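Local coordinates for Can2 (PDB 7BDV), which is a CRISPR ancillary nuclease of dual specificity that binds cyclic tetra-adenylate and potentiates type III CRISPR defence, at residues Asn285-Ile290 with Arg318-Lys323; Tyr310-Val315 with Gly324-Ala329. One frame throughout, in Å; residues are numbered along the deposited sequence.

Interaction 1 (Asn285-Ile290 with Arg318-Lys323); sequences NKLHVI and RVAGIK. With nucleotides of chain E.
Leu287 packs on the C-terminal end of helix 306-320, where it meets Ala320. Two of its carbons touch the alanine methyl: Leu287 CD2 lies 4.0 Å from Ala320 CB, and Leu287 CB lies 4.1 Å from Ala320 CB. With chi1 at -167° the leucine branch swings over the helix end and brings CD2 onto the alanine. Leu287 CD2 also reaches Val319 CG1 at 4.2 Å, and the two side chains meet at a slant. Tyr146 and Leu147 of helix 143-148 also press on Leu287. The contact belongs to a beta-alpha-beta unit of the endonuclease domain: strand 286-291 leads to helix 306-320, and Gly321, with positive phi, takes the chain out of the helix toward strand 325-329. In this turn Lys323 turns its carbonyl oxygen to Lys286 and its side chain to A1 of chain E, consistent with one unit of the bound cyclic tetra-adenylate. The aliphatic chain of Lys286 runs past this oxygen, with Lys286 CD 3.6 Å from Lys323 O. The Lys286 ammonium goes on to bond Ser121 O. The Lys323 side chain bends at chi2 (-55°). Lys323 CG sits over the adenine face, 3.3 Å from N1, while Lys323 CE lies 3.7 Å from O2'.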
ATOM      1  N   ASN A 285      10.692  17.153   0.112  1.00 34.77           N
ATOM      2  CA  ASN A 285       9.472  17.014   0.945  1.00 36.24           C
ATOM      3  C   ASN A 285       8.849  15.617   0.828  1.00 38.38           C
ATOM      4  O   ASN A 285       7.701  15.484   1.200  1.00 38.84           O
ATOM      5  CB  ASN A 285       8.438  18.068   0.562  1.00 33.13           C
ATOM      6  CG  ASN A 285       8.991  19.454   0.790  1.00 40.02           C
ATOM      7  OD1 ASN A 285       9.507  19.725   1.875  1.00 41.61           O
ATOM      8  ND2 ASN A 285       8.959  20.298  -0.234  1.00 40.99           N
ATOM      9  N   LYS A 286       9.595  14.622   0.366  1.00 36.11           N
ATOM     10  CA  LYS A 286       9.118  13.217   0.284  1.00 35.69           C
ATOM     11  C   LYS A 286       9.964  12.345   1.203  1.00 34.07           C
ATOM     12  O   LYS A 286      11.224  12.501   1.156  1.00 33.88           O
ATOM     13  CB  LYS A 286       9.232  12.722  -1.156  1.00 38.27           C
ATOM     14  CG  LYS A 286       8.299  13.382  -2.149  1.00 44.20           C
ATOM     15  CD  LYS A 286       8.438  12.732  -3.519  1.00 50.42           C
ATOM     16  CE  LYS A 286       7.849  13.532  -4.656  1.00 61.61           C
ATOM     17  NZ  LYS A 286       8.812  14.562  -5.122  1.00 67.07           N
ATOM     18  N   LEU A 287       9.324  11.485   2.001  1.00 29.64           N
ATOM     19  CA  LEU A 287      10.063  10.569   2.887  1.00 30.73           C
ATOM     20  C   LEU A 287      10.596   9.406   2.053  1.00 31.37           C
ATOM     21  O   LEU A 287       9.831   8.815   1.283  1.00 31.40           O
ATOM     22  CB  LEU A 287       9.190  10.114   4.041  1.00 31.43           C
ATOM     23  CG  LEU A 287       9.945   9.423   5.158  1.00 36.38           C
ATOM     24  CD1 LEU A 287      10.850  10.403   5.881  1.00 38.55           C
ATOM     25  CD2 LEU A 287       8.974   8.798   6.132  1.00 41.40           C
ATOM     26  N   HIS A 288      11.886   9.151   2.197  1.00 37.15           N
ATOM     27  CA  HIS A 288      12.643   8.070   1.527  1.00 34.61           C
ATOM     28  C   HIS A 288      13.011   7.051   2.598  1.00 36.81           C
ATOM     29  O   HIS A 288      13.610   7.440   3.612  1.00 32.37           O
ATOM     30  CB  HIS A 288      13.862   8.657   0.828  1.00 34.35           C
ATOM     31  CG  HIS A 288      13.600   9.497  -0.367  1.00 35.77           C
ATOM     32  ND1 HIS A 288      12.981  10.727  -0.282  1.00 34.92           N
ATOM     33  CD2 HIS A 288      13.935   9.332  -1.670  1.00 36.86           C
ATOM     34  CE1 HIS A 288      12.902  11.259  -1.488  1.00 36.37           C
ATOM     35  NE2 HIS A 288      13.480  10.416  -2.365  1.00 32.51           N
ATOM     36  N   VAL A 289      12.642   5.788   2.383  1.00 31.66           N
ATOM     37  CA  VAL A 289      12.945   4.653   3.289  1.00 34.05           C
ATOM     38  C   VAL A 289      13.804   3.645   2.516  1.00 36.43           C
ATOM     39  O   VAL A 289      13.381   3.212   1.412  1.00 29.42           O
ATOM     40  CB  VAL A 289      11.631   4.053   3.821  1.00 38.01           C
ATOM     41  CG1 VAL A 289      11.853   2.869   4.746  1.00 45.91           C
ATOM     42  CG2 VAL A 289      10.771   5.126   4.499  1.00 38.80           C
ATOM     43  N   ILE A 290      14.970   3.289   3.048  1.00 34.68           N
ATOM     44  CA  ILE A 290      15.824   2.175   2.521  1.00 36.12           C
ATOM     45  C   ILE A 290      15.757   1.000   3.503  1.00 38.44           C
ATOM     46  O   ILE A 290      15.951   1.226   4.716  1.00 39.12           O
ATOM     47  CB  ILE A 290      17.268   2.632   2.288  1.00 32.76           C
ATOM     48  CG1 ILE A 290      17.326   3.864   1.396  1.00 32.00           C
ATOM     49  CG2 ILE A 290      18.122   1.492   1.735  1.00 34.33           C
ATOM     50  CD1 ILE A 290      18.636   4.560   1.425  1.00 35.24           C
ATOM     51  N   ARG A 318       1.854   3.016   4.892  1.00 40.44           N
ATOM     52  CA  ARG A 318       1.203   3.521   6.131  1.00 46.08           C
ATOM     53  C   ARG A 318       1.982   4.727   6.702  1.00 43.38           C
ATOM     54  O   ARG A 318       1.330   5.704   7.124  1.00 46.27           O
ATOM     55  CB  ARG A 318       1.049   2.371   7.131  1.00 52.30           C
ATOM     56  CG  ARG A 318      -0.089   2.514   8.136  1.00 64.12           C
ATOM     57  CD  ARG A 318      -1.474   2.298   7.555  1.00 66.43           C
ATOM     58  NE  ARG A 318      -1.595   1.065   6.775  1.00 69.88           N
ATOM     59  CZ  ARG A 318      -2.651   0.741   6.028  1.00 68.86           C
ATOM     60  NH1 ARG A 318      -3.693   1.555   5.936  1.00 72.88           N
ATOM     61  NH2 ARG A 318      -2.668  -0.407   5.374  1.00 61.33           N
ATOM     62  N   VAL A 319       3.313   4.707   6.668  1.00 43.87           N
ATOM     63  CA  VAL A 319       4.174   5.675   7.421  1.00 42.32           C
ATOM     64  C   VAL A 319       4.437   6.916   6.568  1.00 47.22           C
ATOM     65  O   VAL A 319       4.542   8.012   7.141  1.00 43.10           O
ATOM     66  CB  VAL A 319       5.489   4.998   7.839  1.00 42.70           C
ATOM     67  CG1 VAL A 319       6.626   5.978   8.121  1.00 47.16           C
ATOM     68  CG2 VAL A 319       5.221   4.056   9.007  1.00 43.99           C
ATOM     69  N   ALA A 320       4.608   6.722   5.260  1.00 42.65           N
ATOM     70  CA  ALA A 320       5.101   7.719   4.304  1.00 42.54           C
ATOM     71  C   ALA A 320       4.007   8.105   3.296  1.00 46.01           C
ATOM     72  O   ALA A 320       4.241   9.041   2.542  1.00 42.92           O
ATOM     73  CB  ALA A 320       6.325   7.162   3.613  1.00 47.02           C
ATOM     74  N   GLY A 321       2.863   7.411   3.283  1.00 43.69           N
ATOM     75  CA  GLY A 321       1.749   7.708   2.373  1.00 45.21           C
ATOM     76  C   GLY A 321       2.097   7.387   0.927  1.00 40.57           C
ATOM     77  O   GLY A 321       3.134   6.803   0.693  1.00 41.03           O
ATOM     78  N   ILE A 322       1.271   7.832  -0.014  1.00 49.07           N
ATOM     79  CA  ILE A 322       1.282   7.361  -1.432  1.00 50.17           C
ATOM     80  C   ILE A 322       2.464   8.008  -2.163  1.00 48.45           C
ATOM     81  O   ILE A 322       2.964   7.379  -3.102  1.00 47.24           O
ATOM     82  CB  ILE A 322      -0.084   7.589  -2.131  1.00 52.59           C
ATOM     83  CG1 ILE A 322      -0.087   6.949  -3.531  1.00 61.83           C
ATOM     84  CG2 ILE A 322      -0.476   9.064  -2.162  1.00 55.46           C
ATOM     85  CD1 ILE A 322      -1.436   6.881  -4.231  1.00 63.98           C
ATOM     86  N   LYS A 323       2.926   9.187  -1.732  1.00 44.14           N
ATOM     87  CA  LYS A 323       4.057   9.907  -2.368  1.00 42.40           C
ATOM     88  C   LYS A 323       5.398   9.528  -1.712  1.00 42.21           C
ATOM     89  O   LYS A 323       6.453  10.037  -2.174  1.00 41.86           O
ATOM     90  CB  LYS A 323       3.855  11.425  -2.307  1.00 47.31           C
ATOM     91  CG  LYS A 323       2.587  11.939  -2.960  1.00 54.67           C
ATOM     92  CD  LYS A 323       2.423  11.511  -4.400  1.00 55.92           C
ATOM     93  CE  LYS A 323       1.307  12.264  -5.095  1.00 58.20           C
ATOM     94  NZ  LYS A 323       1.633  12.522  -6.516  1.00 63.17           N
TER
ATOM     95  P     A E   1      -6.483  12.660  -0.813  1.00 35.45           P
ATOM     96  OP1   A E   1      -6.133  13.039   0.615  1.00 38.45           O
ATOM     97  OP2   A E   1      -5.822  11.338  -1.166  1.00 29.18           O
ATOM     98  O5'   A E   1      -5.989  13.808  -1.795  1.00 33.55           O
ATOM     99  C5'   A E   1      -4.617  14.180  -1.715  1.00 30.62           C
ATOM    100  C4'   A E   1      -4.311  14.997  -2.928  1.00 30.49           C
ATOM    101  O4'   A E   1      -3.079  15.708  -2.692  1.00 28.35           O
ATOM    102  C3'   A E   1      -4.066  14.205  -4.217  1.00 31.02           C
ATOM    103  O3'   A E   1      -4.230  15.070  -5.300  1.00 28.04           O
ATOM    104  C2'   A E   1      -2.572  13.953  -4.149  1.00 30.97           C
ATOM    105  O2'   A E   1      -2.053  13.685  -5.432  1.00 31.61           O
ATOM    106  C1'   A E   1      -2.134  15.338  -3.668  1.00 27.55           C
ATOM    107  N9    A E   1      -0.854  15.484  -3.056  1.00 27.12           N
ATOM    108  C8    A E   1      -0.022  16.549  -3.250  1.00 28.36           C
ATOM    109  N7    A E   1       1.074  16.476  -2.550  1.00 28.73           N
ATOM    110  C5    A E   1       0.940  15.311  -1.829  1.00 32.44           C
ATOM    111  C6    A E   1       1.771  14.687  -0.888  1.00 34.45           C
ATOM    112  N6    A E   1       2.939  15.175  -0.492  1.00 38.14           N
ATOM    113  N1    A E   1       1.323  13.545  -0.340  1.00 32.40           N
ATOM    114  C2    A E   1       0.147  13.057  -0.729  1.00 26.89           C
ATOM    115  N3    A E   1      -0.694  13.524  -1.618  1.00 29.73           N
ATOM    116  C4    A E   1      -0.255  14.688  -2.123  1.00 31.47           C
TER

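Interaction 2 (Tyr310-Val315 with Gly324-Ala329); sequences YKIDSV and GKSMFA
Ile312 reaches from helix 306-320 to the face of strand 325-329 and carries the whole contact from the helix side. Its CA lies 7.1 Å from the CA of Ser326. The CB points toward the strand and splits the side chain into two branches, each with its own partner. A chi1 of -69° places CG2 on the Ser326 side and the CG1 branch on the Phe328 side. Ile312 CG2, the short branch, is 3.7 Å from Ser326 CB and 3.9 Å from Ser326 OG. The methyl therefore touches both heavy atoms of the serine side chain. The long branch runs through CG1, with chi2 extended (171°), and ends at CD1. This tip meets Phe328 where the ring joins the chain. CD1 of Ile312 is 3.7 Å from Phe328 CB. Ile312 CD1 is also 3.9 Å from Phe328 CG and 4.2 Å from Phe328 CD1. The isoleucine approaches the ring obliquely, and the two side chains cross at about a right angle. No hydrogen bond links the two segments; the contact is van der Waals packing. Ile347 of the neighbouring strand 347-350 touches all three residues. Between Ser326 and Phe328, selenomethionine Met327 points away from the helix and packs on Leu360 and Trp363 of helix 356-365. Asp313 turns away from the strand to a salt bridge with Arg318 of the second subunit, and Ser314 also bonds to that subunit, so the helix lies between its own sheet and the partner. Strand 286-291, helix 306-320 and the parallel strand 325-329 form a beta-alpha-beta unit, with helix 356-365 on the other face of the sheet. This is consistent with the PD-(D/E)XK clan of this endonuclease domain.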
ATOM      1  N   TYR A 310       7.030  -7.471   1.050  1.00 36.39           N
ATOM      2  CA  TYR A 310       5.641  -7.265   1.529  1.00 40.08           C
ATOM      3  C   TYR A 310       5.660  -6.305   2.724  1.00 35.30           C
ATOM      4  O   TYR A 310       4.795  -5.449   2.824  1.00 33.32           O
ATOM      5  CB  TYR A 310       4.984  -8.562   1.981  1.00 41.81           C
ATOM      6  CG  TYR A 310       4.657  -9.560   0.900  1.00 45.33           C
ATOM      7  CD1 TYR A 310       4.040  -9.183  -0.276  1.00 47.37           C
ATOM      8  CD2 TYR A 310       4.920 -10.903   1.092  1.00 45.94           C
ATOM      9  CE1 TYR A 310       3.694 -10.116  -1.237  1.00 50.42           C
ATOM     10  CE2 TYR A 310       4.585 -11.847   0.136  1.00 47.02           C
ATOM     11  CZ  TYR A 310       4.003 -11.449  -1.049  1.00 46.86           C
ATOM     12  OH  TYR A 310       3.695 -12.365  -2.012  1.00 56.39           O
ATOM     13  N   LYS A 311       6.617  -6.470   3.621  1.00 40.76           N
ATOM     14  CA  LYS A 311       6.753  -5.591   4.811  1.00 41.29           C
ATOM     15  C   LYS A 311       7.068  -4.169   4.327  1.00 41.90           C
ATOM     16  O   LYS A 311       6.334  -3.247   4.738  1.00 39.72           O
ATOM     17  CB  LYS A 311       7.807  -6.160   5.764  1.00 43.89           C
ATOM     18  CG  LYS A 311       7.990  -5.364   7.052  1.00 48.91           C
ATOM     19  CD  LYS A 311       9.378  -5.447   7.645  1.00 53.36           C
ATOM     20  CE  LYS A 311       9.370  -5.193   9.136  1.00 60.10           C
ATOM     21  NZ  LYS A 311       9.006  -6.412   9.894  1.00 62.44           N
ATOM     22  N   ILE A 312       8.062  -3.997   3.444  1.00 46.16           N
ATOM     23  CA  ILE A 312       8.447  -2.666   2.869  1.00 45.22           C
ATOM     24  C   ILE A 312       7.192  -2.009   2.282  1.00 49.36           C
ATOM     25  O   ILE A 312       6.902  -0.810   2.592  1.00 44.95           O
ATOM     26  CB  ILE A 312       9.548  -2.802   1.789  1.00 45.60           C
ATOM     27  CG1 ILE A 312      10.914  -3.221   2.325  1.00 46.15           C
ATOM     28  CG2 ILE A 312       9.676  -1.522   0.999  1.00 48.30           C
ATOM     29  CD1 ILE A 312      11.924  -3.554   1.209  1.00 49.93           C
ATOM     30  N   ASP A 313       6.469  -2.753   1.435  1.00 41.39           N
ATOM     31  CA  ASP A 313       5.264  -2.232   0.761  1.00 41.09           C
ATOM     32  C   ASP A 313       4.238  -1.784   1.816  1.00 39.60           C
ATOM     33  O   ASP A 313       3.752  -0.662   1.702  1.00 49.69           O
ATOM     34  CB  ASP A 313       4.672  -3.274  -0.185  1.00 44.57           C
ATOM     35  CG  ASP A 313       3.576  -2.710  -1.069  1.00 54.52           C
ATOM     36  OD1 ASP A 313       3.695  -1.540  -1.448  1.00 55.05           O
ATOM     37  OD2 ASP A 313       2.609  -3.442  -1.367  1.00 66.73           O
ATOM     38  N   SER A 314       3.919  -2.631   2.794  1.00 38.62           N
ATOM     39  CA  SER A 314       2.884  -2.393   3.836  1.00 37.32           C
ATOM     40  C   SER A 314       3.278  -1.176   4.691  1.00 36.27           C
ATOM     41  O   SER A 314       2.496  -0.218   4.772  1.00 36.01           O
ATOM     42  CB  SER A 314       2.684  -3.632   4.669  1.00 37.80           C
ATOM     43  OG  SER A 314       1.819  -3.384   5.784  1.00 43.62           O
ATOM     44  N   VAL A 315       4.465  -1.196   5.281  1.00 40.94           N
ATOM     45  CA  VAL A 315       4.893  -0.169   6.276  1.00 43.31           C
ATOM     46  C   VAL A 315       5.060   1.195   5.593  1.00 41.32           C
ATOM     47  O   VAL A 315       4.536   2.188   6.134  1.00 39.71           O
ATOM     48  CB  VAL A 315       6.166  -0.613   7.018  1.00 43.06           C
ATOM     49  CG1 VAL A 315       6.683   0.480   7.944  1.00 43.92           C
ATOM     50  CG2 VAL A 315       5.898  -1.900   7.788  1.00 40.74           C
ATOM     51  N   GLY A 324       5.378   8.732  -0.644  1.00 41.63           N
ATOM     52  CA  GLY A 324       6.589   8.194   0.008  1.00 48.00           C
ATOM     53  C   GLY A 324       7.317   7.240  -0.920  1.00 45.61           C
ATOM     54  O   GLY A 324       6.665   6.682  -1.818  1.00 41.02           O
ATOM     55  N   LYS A 325       8.632   7.101  -0.761  1.00 38.93           N
ATOM     56  CA  LYS A 325       9.509   6.348  -1.695  1.00 42.18           C
ATOM     57  C   LYS A 325      10.307   5.321  -0.900  1.00 38.94           C
ATOM     58  O   LYS A 325      10.840   5.669   0.160  1.00 32.41           O
ATOM     59  CB  LYS A 325      10.415   7.317  -2.459  1.00 42.99           C
ATOM     60  CG  LYS A 325       9.674   8.147  -3.487  1.00 43.18           C
ATOM     61  CD  LYS A 325      10.428   9.308  -4.012  1.00 46.93           C
ATOM     62  CE  LYS A 325      11.518   8.898  -4.978  1.00 46.39           C
ATOM     63  NZ  LYS A 325      12.338  10.091  -5.302  1.00 48.91           N
ATOM     64  N   SER A 326      10.373   4.093  -1.403  1.00 34.36           N
ATOM     65  CA  SER A 326      10.983   2.930  -0.719  1.00 33.74           C
ATOM     66  C   SER A 326      12.015   2.300  -1.644  1.00 37.96           C
ATOM     67  O   SER A 326      11.840   2.252  -2.860  1.00 34.18           O
ATOM     68  CB  SER A 326       9.928   1.964  -0.281  1.00 38.69           C
ATOM     69  OG  SER A 326       9.179   1.512  -1.402  1.00 54.44           O
HETATM   70  N   MSE A 327      13.133   1.863  -1.071  1.00 40.75           N
HETATM   71  CA  MSE A 327      14.158   1.160  -1.829  1.00 42.84           C
HETATM   72  C   MSE A 327      14.578  -0.077  -1.055  1.00 40.75           C
HETATM   73  O   MSE A 327      14.629  -0.052   0.175  1.00 38.52           O
HETATM   74  CB  MSE A 327      15.392   2.031  -2.057  1.00 49.45           C
HETATM   75  CG  MSE A 327      16.594   1.227  -2.533  1.00 63.75           C
HETATM   76 SE   MSE A 327      18.063   2.374  -2.999  1.00 72.78          SE
HETATM   77  CE  MSE A 327      17.835   2.723  -4.929  1.00 58.92           C
ATOM     78  N   PHE A 328      14.871  -1.146  -1.799  1.00 34.58           N
ATOM     79  CA  PHE A 328      15.415  -2.358  -1.217  1.00 33.98           C
ATOM     80  C   PHE A 328      16.832  -2.531  -1.749  1.00 36.17           C
ATOM     81  O   PHE A 328      17.023  -2.726  -2.966  1.00 35.81           O
ATOM     82  CB  PHE A 328      14.479  -3.537  -1.502  1.00 37.69           C
ATOM     83  CG  PHE A 328      14.940  -4.869  -0.972  1.00 43.91           C
ATOM     84  CD1 PHE A 328      15.712  -4.958   0.175  1.00 43.90           C
ATOM     85  CD2 PHE A 328      14.566  -6.052  -1.595  1.00 52.99           C
ATOM     86  CE1 PHE A 328      16.119  -6.183   0.671  1.00 45.43           C
ATOM     87  CE2 PHE A 328      14.966  -7.284  -1.086  1.00 49.20           C
ATOM     88  CZ  PHE A 328      15.740  -7.342   0.040  1.00 45.52           C
ATOM     89  N   ALA A 329      17.814  -2.403  -0.868  1.00 36.35           N
ATOM     90  CA  ALA A 329      19.260  -2.486  -1.177  1.00 34.60           C
ATOM     91  C   ALA A 329      19.820  -3.766  -0.567  1.00 35.15           C
ATOM     92  O   ALA A 329      19.515  -4.043   0.613  1.00 37.31           O
ATOM     93  CB  ALA A 329      19.977  -1.250  -0.653  1.00 36.32           C
TER

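Overall arrangement
From the N terminus the segments come in the order 285-290, 310-315, 318-323, 324-329. Interaction 1 closes a loop of 27 residues, which contains most of helix 306-320. Interaction 2 opens inside that loop and closes beyond it, with 8 residues between its own segments, so the two contacts cross along the chain. Both use helix 306-320, interaction 1 at its C-terminal end and interaction 2 farther back. They tie it to the neighbouring parallel strands 286-291 and 325-329. Those strands are joined directly, with Val289 O 2.8 Å from Met327 N in a probable hydrogen bond. Residues of both contacts also touch the second subunit.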